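PDB 1Q1R: putidaredoxin reductase from Pseudomonas putida, which carries electrons from NADH through its bound FAD to putidaredoxin, the ferredoxin that supplies the cytochrome P450cam monooxygenase. Local coordinates for residues T39-H44 with R65-Y70; Q76-T81 with R99-D104; Y347-V352 with V396-L401. All coordinates share one frame; numbering follows the deposited sequence.

Interaction 1: residues T39-H44 with R65-Y70; sequences TVIPHH and RTPDAY
Ile41 and Pro67 mark one close passage of the two backbones, their CA atoms 7.3 Å apart, and Pro42 and Arg65 the other; no direct hydrogen bond joins loop 39-44 to 65-70, where a loop turns into a helix. A water bridges them instead. It gives its hydrogens to Pro42 O and to Arg65 O, the latter at 2.6 Å, and accepts the hydroxyl of Tyr70 at 2.8 Å, lying in the plane of the tyrosine ring at its edge. One water ties two carbonyls and a buried phenol together and fixes the hydroxyl as a donor; Pro42 O is also bonded to the backbone of Leu64. Tyr70 brings its OH against the pyrrolidine ring of Pro42, 3.2 Å from Pro42 CG and equally near CB, and Pro42 CG meets the ring obliquely. With CG and CD of Pro42 gone, as in an alanine here, the OH end of Tyr70 would probably lose much of its packing on this loop and be freer to turn away from the water. Ile41 CD1 rests 4.0 Å from Pro67 CG, the side chains crossing at about a right angle. With CG1 anti to the carbonyl carbon (chi1 -62°), the longer branch of Ile41 reaches Pro67, near the start of helix 67-72. All this lies in the FAD-binding domain, the Pro42 side chain about 8 Å from the cofactor. Helix 14-25 lies behind: Val17 touches both Pro42 and Tyr70, and Phe21 packs edge-to-face on Tyr70 while receiving Arg65 in a cation-pi contact. Leu77 of strand 75-78 covers Pro42 and Tyr70 from the sheet.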
# COMPACT_ATOMS: atom_id res chain seq x y z
N THR A 39 13.57 13.90 -3.76
CA THR A 39 14.03 14.86 -4.75
C THR A 39 13.32 14.68 -6.10
O THR A 39 13.00 15.65 -6.77
CB THR A 39 15.55 14.75 -4.96
OG1 THR A 39 16.22 15.08 -3.73
CG2 THR A 39 16.03 15.70 -6.05
N VAL A 40 13.05 13.43 -6.46
CA VAL A 40 12.39 13.10 -7.73
C VAL A 40 11.01 13.72 -7.90
O VAL A 40 10.35 14.12 -6.94
CB VAL A 40 12.22 11.58 -7.87
CG1 VAL A 40 13.56 10.87 -7.69
CG2 VAL A 40 11.21 11.08 -6.85
N ILE A 41 10.57 13.77 -9.15
CA ILE A 41 9.24 14.29 -9.49
C ILE A 41 8.25 13.24 -8.97
O ILE A 41 8.44 12.05 -9.19
CB ILE A 41 9.09 14.41 -11.02
CG1 ILE A 41 10.12 15.42 -11.55
CG2 ILE A 41 7.67 14.84 -11.38
CD1 ILE A 41 10.40 15.28 -13.03
N PRO A 42 7.18 13.68 -8.27
CA PRO A 42 6.20 12.72 -7.74
C PRO A 42 5.80 11.66 -8.76
O PRO A 42 5.49 11.97 -9.91
CB PRO A 42 5.04 13.62 -7.33
CG PRO A 42 5.79 14.84 -6.79
CD PRO A 42 6.85 15.06 -7.86
N HIS A 43 5.82 10.40 -8.34
CA HIS A 43 5.51 9.30 -9.25
C HIS A 43 4.68 8.19 -8.61
O HIS A 43 4.64 8.05 -7.38
CB HIS A 43 6.80 8.68 -9.76
CG HIS A 43 7.62 8.05 -8.68
ND1 HIS A 43 8.52 8.76 -7.92
CD2 HIS A 43 7.59 6.80 -8.16
CE1 HIS A 43 9.02 7.97 -6.98
NE2 HIS A 43 8.47 6.78 -7.10
N HIS A 44 4.05 7.37 -9.45
CA HIS A 44 3.25 6.24 -9.00
C HIS A 44 4.18 5.21 -8.37
O HIS A 44 5.36 5.11 -8.74
CB HIS A 44 2.54 5.57 -10.19
CG HIS A 44 1.51 6.43 -10.85
ND1 HIS A 44 0.25 6.61 -10.32
CD2 HIS A 44 1.55 7.17 -11.98
CE1 HIS A 44 -0.44 7.42 -11.11
NE2 HIS A 44 0.33 7.77 -12.12
N ARG A 65 1.79 13.52 -12.13
CA ARG A 65 1.34 14.66 -12.94
C ARG A 65 2.57 15.17 -13.68
O ARG A 65 3.68 15.11 -13.15
CB ARG A 65 0.81 15.78 -12.05
CG ARG A 65 -0.27 15.38 -11.09
CD ARG A 65 -1.63 15.29 -11.77
NE ARG A 65 -2.63 14.86 -10.80
CZ ARG A 65 -3.90 15.26 -10.81
NH1 ARG A 65 -4.33 16.09 -11.75
NH2 ARG A 65 -4.73 14.82 -9.87
N THR A 66 2.39 15.69 -14.89
CA THR A 66 3.53 16.22 -15.64
C THR A 66 4.10 17.40 -14.85
O THR A 66 3.38 18.04 -14.08
CB THR A 66 3.11 16.74 -17.03
OG1 THR A 66 2.13 17.77 -16.89
CG2 THR A 66 2.54 15.61 -17.87
N PRO A 67 5.40 17.68 -15.02
CA PRO A 67 6.04 18.79 -14.30
C PRO A 67 5.37 20.15 -14.52
O PRO A 67 5.32 20.97 -13.60
CB PRO A 67 7.47 18.76 -14.83
CG PRO A 67 7.69 17.30 -15.08
CD PRO A 67 6.40 16.90 -15.76
N ASP A 68 4.86 20.38 -15.72
CA ASP A 68 4.20 21.65 -16.02
C ASP A 68 2.91 21.81 -15.24
O ASP A 68 2.51 22.93 -14.90
CB ASP A 68 3.90 21.77 -17.52
CG ASP A 68 5.15 21.87 -18.37
OD1 ASP A 68 6.07 22.63 -18.00
OD2 ASP A 68 5.22 21.19 -19.42
N ALA A 69 2.24 20.70 -14.96
CA ALA A 69 0.98 20.72 -14.23
C ALA A 69 1.07 21.49 -12.92
O ALA A 69 0.15 22.21 -12.55
CB ALA A 69 0.50 19.29 -13.96
N TYR A 70 2.18 21.33 -12.20
CA TYR A 70 2.34 22.03 -10.94
C TYR A 70 2.32 23.54 -11.17
O TYR A 70 1.63 24.27 -10.47
CB TYR A 70 3.64 21.63 -10.24
CG TYR A 70 3.67 20.18 -9.82
CD1 TYR A 70 3.96 19.17 -10.74
CD2 TYR A 70 3.38 19.81 -8.50
CE1 TYR A 70 3.95 17.83 -10.36
CE2 TYR A 70 3.37 18.47 -8.12
CZ TYR A 70 3.65 17.49 -9.06
OH TYR A 70 3.63 16.17 -8.70
O HOH W 1 4.46 14.47 -10.77

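Interaction 2: residues Q76-T81 with R99-D104; sequences QLLGGT and RALDYD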
# COMPACT_ATOMS: atom_id res chain seq x y z
N GLN A 76 3.06 24.95 -5.56
CA GLN A 76 4.49 25.06 -5.31
C GLN A 76 5.04 23.73 -4.80
O GLN A 76 4.62 23.23 -3.76
CB GLN A 76 4.77 26.17 -4.31
CG GLN A 76 4.14 27.50 -4.70
CD GLN A 76 4.34 28.58 -3.65
OE1 GLN A 76 5.47 28.98 -3.37
NE2 GLN A 76 3.24 29.05 -3.06
N LEU A 77 5.99 23.17 -5.54
CA LEU A 77 6.60 21.91 -5.16
C LEU A 77 8.00 22.17 -4.62
O LEU A 77 8.85 22.73 -5.31
CB LEU A 77 6.66 20.98 -6.38
CG LEU A 77 7.24 19.57 -6.22
CD1 LEU A 77 6.46 18.80 -5.17
CD2 LEU A 77 7.18 18.86 -7.56
N LEU A 78 8.22 21.78 -3.37
CA LEU A 78 9.51 21.98 -2.73
C LEU A 78 10.10 20.62 -2.37
O LEU A 78 9.86 20.10 -1.28
CB LEU A 78 9.33 22.83 -1.47
CG LEU A 78 10.45 23.79 -1.07
CD1 LEU A 78 10.11 24.41 0.28
CD2 LEU A 78 11.78 23.07 -1.00
N GLY A 79 10.86 20.05 -3.30
CA GLY A 79 11.46 18.74 -3.07
C GLY A 79 12.80 18.78 -2.35
O GLY A 79 13.33 19.85 -2.07
N GLY A 80 13.33 17.59 -2.05
CA GLY A 80 14.60 17.48 -1.36
C GLY A 80 14.63 18.26 -0.06
O GLY A 80 15.69 18.66 0.41
N THR A 81 13.46 18.47 0.54
CA THR A 81 13.37 19.23 1.77
C THR A 81 12.64 18.47 2.87
O THR A 81 11.48 18.08 2.71
CB THR A 81 12.65 20.56 1.53
OG1 THR A 81 13.30 21.25 0.46
CG2 THR A 81 12.69 21.43 2.78
N ARG A 99 14.59 27.02 7.97
CA ARG A 99 13.51 27.81 7.40
C ARG A 99 12.15 27.37 7.95
O ARG A 99 11.97 26.20 8.29
CB ARG A 99 13.52 27.68 5.88
CG ARG A 99 12.44 28.48 5.17
CD ARG A 99 12.52 28.28 3.66
NE ARG A 99 11.45 28.97 2.95
CZ ARG A 99 11.25 28.90 1.64
NH1 ARG A 99 12.05 28.16 0.88
NH2 ARG A 99 10.25 29.57 1.08
N ALA A 100 11.22 28.31 8.05
CA ALA A 100 9.88 28.01 8.56
C ALA A 100 8.81 28.48 7.59
O ALA A 100 8.89 29.58 7.04
CB ALA A 100 9.69 28.67 9.92
N LEU A 101 7.79 27.65 7.39
CA LEU A 101 6.70 27.98 6.49
C LEU A 101 5.41 28.15 7.28
O LEU A 101 5.07 27.29 8.09
CB LEU A 101 6.51 26.88 5.44
CG LEU A 101 7.70 26.54 4.54
CD1 LEU A 101 7.32 25.39 3.62
CD2 LEU A 101 8.13 27.76 3.74
N ASP A 102 4.71 29.25 7.05
CA ASP A 102 3.45 29.51 7.75
C ASP A 102 2.30 28.78 7.08
O ASP A 102 2.28 28.60 5.86
CB ASP A 102 3.15 31.01 7.77
CG ASP A 102 4.23 31.83 8.45
OD1 ASP A 102 4.70 31.41 9.53
OD2 ASP A 102 4.60 32.88 7.90
N TYR A 103 1.34 28.35 7.89
CA TYR A 103 0.18 27.63 7.36
C TYR A 103 -1.10 27.99 8.08
O TYR A 103 -1.10 28.35 9.26
CB TYR A 103 0.42 26.12 7.46
CG TYR A 103 0.44 25.56 8.88
CD1 TYR A 103 -0.75 25.37 9.60
CD2 TYR A 103 1.64 25.22 9.49
CE1 TYR A 103 -0.73 24.85 10.89
CE2 TYR A 103 1.67 24.69 10.79
CZ TYR A 103 0.48 24.51 11.48
OH TYR A 103 0.50 24.00 12.76
N ASP A 104 -2.21 27.91 7.35
CA ASP A 104 -3.53 28.16 7.91
C ASP A 104 -4.13 26.77 8.03
O ASP A 104 -4.90 26.48 8.94
CB ASP A 104 -4.36 29.03 6.96
CG ASP A 104 -3.84 30.45 6.87
OD1 ASP A 104 -3.75 31.11 7.93
OD2 ASP A 104 -3.52 30.91 5.76
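Leu78 and Leu101 are the nearest pair along the two backbones, yet their CA atoms stand 11.4 Å apart: 76-81 is the end of one strand running into a turn through Gly79 and Gly80, 99-104 holds a short strand of a different sheet, and only side chains bridge the interval. No hydrogen bond crosses it. Leu78 supplies the contact from its side through a single methyl, Leu78 CD1, which comes 4.5 Å from Leu101 CD1 in a loose apolar touch. Leu78 CD1 also lies 4.3 Å from Arg99 NH1, meeting the guanidinium obliquely. Arg99 gets there by being stretched out fully, every torsion from chi1 (-179°) to chi4 near 180°, so that an exposed residue brings its charged end beside the leucine methyl. Leu101 is buried, and its side chain also packs on Arg33 and Val35 of strand 31-35 and on Val93 of its own sheet. In the turn, Gly80 has phi 54° and psi 26°, a conformation easily taken without a side chain, and the chain then leads to Thr81, which touches the FAD. The contact joins two layers: strand 75-78, at the edge of the parallel sheet that also holds 31-35 and 6-10, and strand 100-102, at the edge of the three-stranded antiparallel sheet 83-87, 92-95 and 100-102. Such a parallel sheet with an antiparallel one packed beside it is characteristic of the FAD domain in the glutathione reductase fold.

Interaction 3: residues Y347-V352 with V396-L401; sequences YDRIIV and VEPNLL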
# COMPACT_ATOMS: atom_id res chain seq x y z
N TYR A 347 -13.04 -13.02 10.30
CA TYR A 347 -13.89 -13.97 9.59
C TYR A 347 -13.85 -15.32 10.29
O TYR A 347 -12.83 -15.71 10.86
CB TYR A 347 -13.41 -14.13 8.14
CG TYR A 347 -12.17 -14.98 7.97
CD1 TYR A 347 -12.26 -16.36 7.84
CD2 TYR A 347 -10.90 -14.40 7.98
CE1 TYR A 347 -11.12 -17.15 7.72
CE2 TYR A 347 -9.76 -15.18 7.86
CZ TYR A 347 -9.88 -16.56 7.73
OH TYR A 347 -8.74 -17.33 7.63
N ASP A 348 -14.98 -16.04 10.26
CA ASP A 348 -15.05 -17.35 10.89
C ASP A 348 -15.25 -18.44 9.85
O ASP A 348 -15.43 -19.61 10.19
CB ASP A 348 -16.18 -17.40 11.92
CG ASP A 348 -17.49 -16.91 11.37
OD1 ASP A 348 -17.92 -17.42 10.31
OD2 ASP A 348 -18.10 -16.01 11.99
N ARG A 349 -15.22 -18.05 8.58
CA ARG A 349 -15.34 -19.01 7.49
C ARG A 349 -15.29 -18.35 6.12
O ARG A 349 -15.61 -17.17 5.97
CB ARG A 349 -16.63 -19.82 7.60
CG ARG A 349 -17.91 -19.05 7.34
CD ARG A 349 -18.94 -19.97 6.71
NE ARG A 349 -20.26 -19.36 6.66
CZ ARG A 349 -21.27 -19.84 5.95
NH1 ARG A 349 -21.10 -20.94 5.21
NH2 ARG A 349 -22.45 -19.24 5.97
N ILE A 350 -14.87 -19.12 5.13
CA ILE A 350 -14.78 -18.62 3.78
C ILE A 350 -15.60 -19.50 2.87
O ILE A 350 -15.84 -20.68 3.16
CB ILE A 350 -13.32 -18.62 3.27
CG1 ILE A 350 -12.87 -20.05 2.98
CG2 ILE A 350 -12.40 -17.98 4.30
CD1 ILE A 350 -11.55 -20.14 2.25
N ILE A 351 -16.04 -18.93 1.76
CA ILE A 351 -16.81 -19.65 0.77
C ILE A 351 -16.12 -19.38 -0.56
O ILE A 351 -15.96 -18.22 -0.96
CB ILE A 351 -18.28 -19.16 0.71
CG1 ILE A 351 -18.97 -19.45 2.05
CG2 ILE A 351 -19.01 -19.85 -0.43
CD1 ILE A 351 -20.41 -19.02 2.11
N VAL A 352 -15.69 -20.44 -1.22
CA VAL A 352 -15.00 -20.30 -2.49
C VAL A 352 -15.99 -20.46 -3.64
O VAL A 352 -16.73 -21.45 -3.70
CB VAL A 352 -13.88 -21.35 -2.64
CG1 VAL A 352 -13.18 -21.18 -3.98
CG2 VAL A 352 -12.90 -21.22 -1.48
N VAL A 396 -26.82 -10.90 1.33
CA VAL A 396 -26.74 -11.97 0.35
C VAL A 396 -26.78 -13.34 1.03
O VAL A 396 -26.20 -13.52 2.11
CB VAL A 396 -25.44 -11.87 -0.47
CG1 VAL A 396 -25.47 -10.63 -1.35
CG2 VAL A 396 -24.23 -11.85 0.45
N GLU A 397 -27.45 -14.29 0.40
CA GLU A 397 -27.57 -15.64 0.93
C GLU A 397 -26.23 -16.39 0.89
O GLU A 397 -25.75 -16.74 -0.18
CB GLU A 397 -28.61 -16.44 0.15
CG GLU A 397 -28.72 -17.90 0.59
CD GLU A 397 -28.93 -18.04 2.09
OE1 GLU A 397 -29.90 -17.45 2.61
OE2 GLU A 397 -28.12 -18.73 2.75
N PRO A 398 -25.64 -16.66 2.06
CA PRO A 398 -24.36 -17.37 2.11
C PRO A 398 -24.35 -18.69 1.34
O PRO A 398 -23.40 -19.00 0.62
CB PRO A 398 -24.14 -17.57 3.61
CG PRO A 398 -24.82 -16.38 4.20
CD PRO A 398 -26.10 -16.30 3.41
N ASN A 399 -25.43 -19.46 1.49
CA ASN A 399 -25.53 -20.76 0.84
C ASN A 399 -25.55 -20.73 -0.69
O ASN A 399 -25.52 -21.78 -1.32
CB ASN A 399 -26.74 -21.52 1.38
CG ASN A 399 -26.67 -21.73 2.89
OD1 ASN A 399 -25.59 -21.91 3.45
ND2 ASN A 399 -27.83 -21.72 3.54
N LEU A 400 -25.60 -19.54 -1.29
CA LEU A 400 -25.61 -19.45 -2.74
C LEU A 400 -24.33 -18.80 -3.28
O LEU A 400 -24.03 -18.90 -4.47
CB LEU A 400 -26.82 -18.66 -3.23
CG LEU A 400 -28.20 -19.31 -3.11
CD1 LEU A 400 -29.25 -18.33 -3.61
CD2 LEU A 400 -28.24 -20.59 -3.91
N LEU A 401 -23.58 -18.15 -2.41
CA LEU A 401 -22.36 -17.48 -2.84
C LEU A 401 -21.38 -18.40 -3.57
O LEU A 401 -20.72 -17.97 -4.52
CB LEU A 401 -21.67 -16.81 -1.64
CG LEU A 401 -22.42 -15.66 -0.98
CD1 LEU A 401 -21.63 -15.16 0.23
CD2 LEU A 401 -22.63 -14.52 -1.98
O HOH W 2 -25.21 -20.24 5.73
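The guanidinium of Arg349 carries Ile351 CD1 over one face, 3.7 Å off the plane and near the edge of the group rather than its middle, while Pro398 CB meets the group obliquely, 3.3 Å from Arg349 NH2. The side chains of Arg349 and Pro398 cross at about a right angle. Bent at chi2 (148°), the arginine chain carries its end toward the short, weakly bonded helix at about 398-401, where NH2 also donates to a water at 2.9 Å that in turn donates to Asn399 OD1. Ile351 fills the centre with both its branches. Ile351 CD1 lies 3.3 Å from Pro398 O and 4.3 Å from Pro398 CB, whereas Ile351 CG2, anti to the backbone N, packs 4.2 Å from Leu401 CB. Glu397 is the N-cap: its OE2 accepts from Asn399 N through the anti lone pair. Arg349 sits with Asp348 in a classic beta bulge facing Leu366, at the start of edge strand 349-353 of the five-stranded antiparallel sheet in the C-terminal reductase domain. The short helix leans on that sheet, Pro398 touching Leu366 of strand 360-367 and Leu401 touching Val371 of strand 370-377, with helix 408-421 packed against Leu401 through Leu408.

The three contacts follow one another in series along the chain. Interactions 1 and 2 are neighbours, their centres 16 Å apart. Helix 67-72 of the first is followed by strand 75-78 of the second, and the two contacts touch directly, Thr39 OG1 lying 3.7 Å from Gly80 CA. Together they build one flank of the FAD-binding region, from a loop near the cofactor out to the smaller antiparallel sheet. Interaction 3 belongs to the C-terminal reductase region, on the opposite side of the chain's centre; its centre is about 44 Å from that of interaction 1 and about 50 Å from that of interaction 2. The set therefore samples the FAD-binding part and the C-terminal region, far apart in one chain.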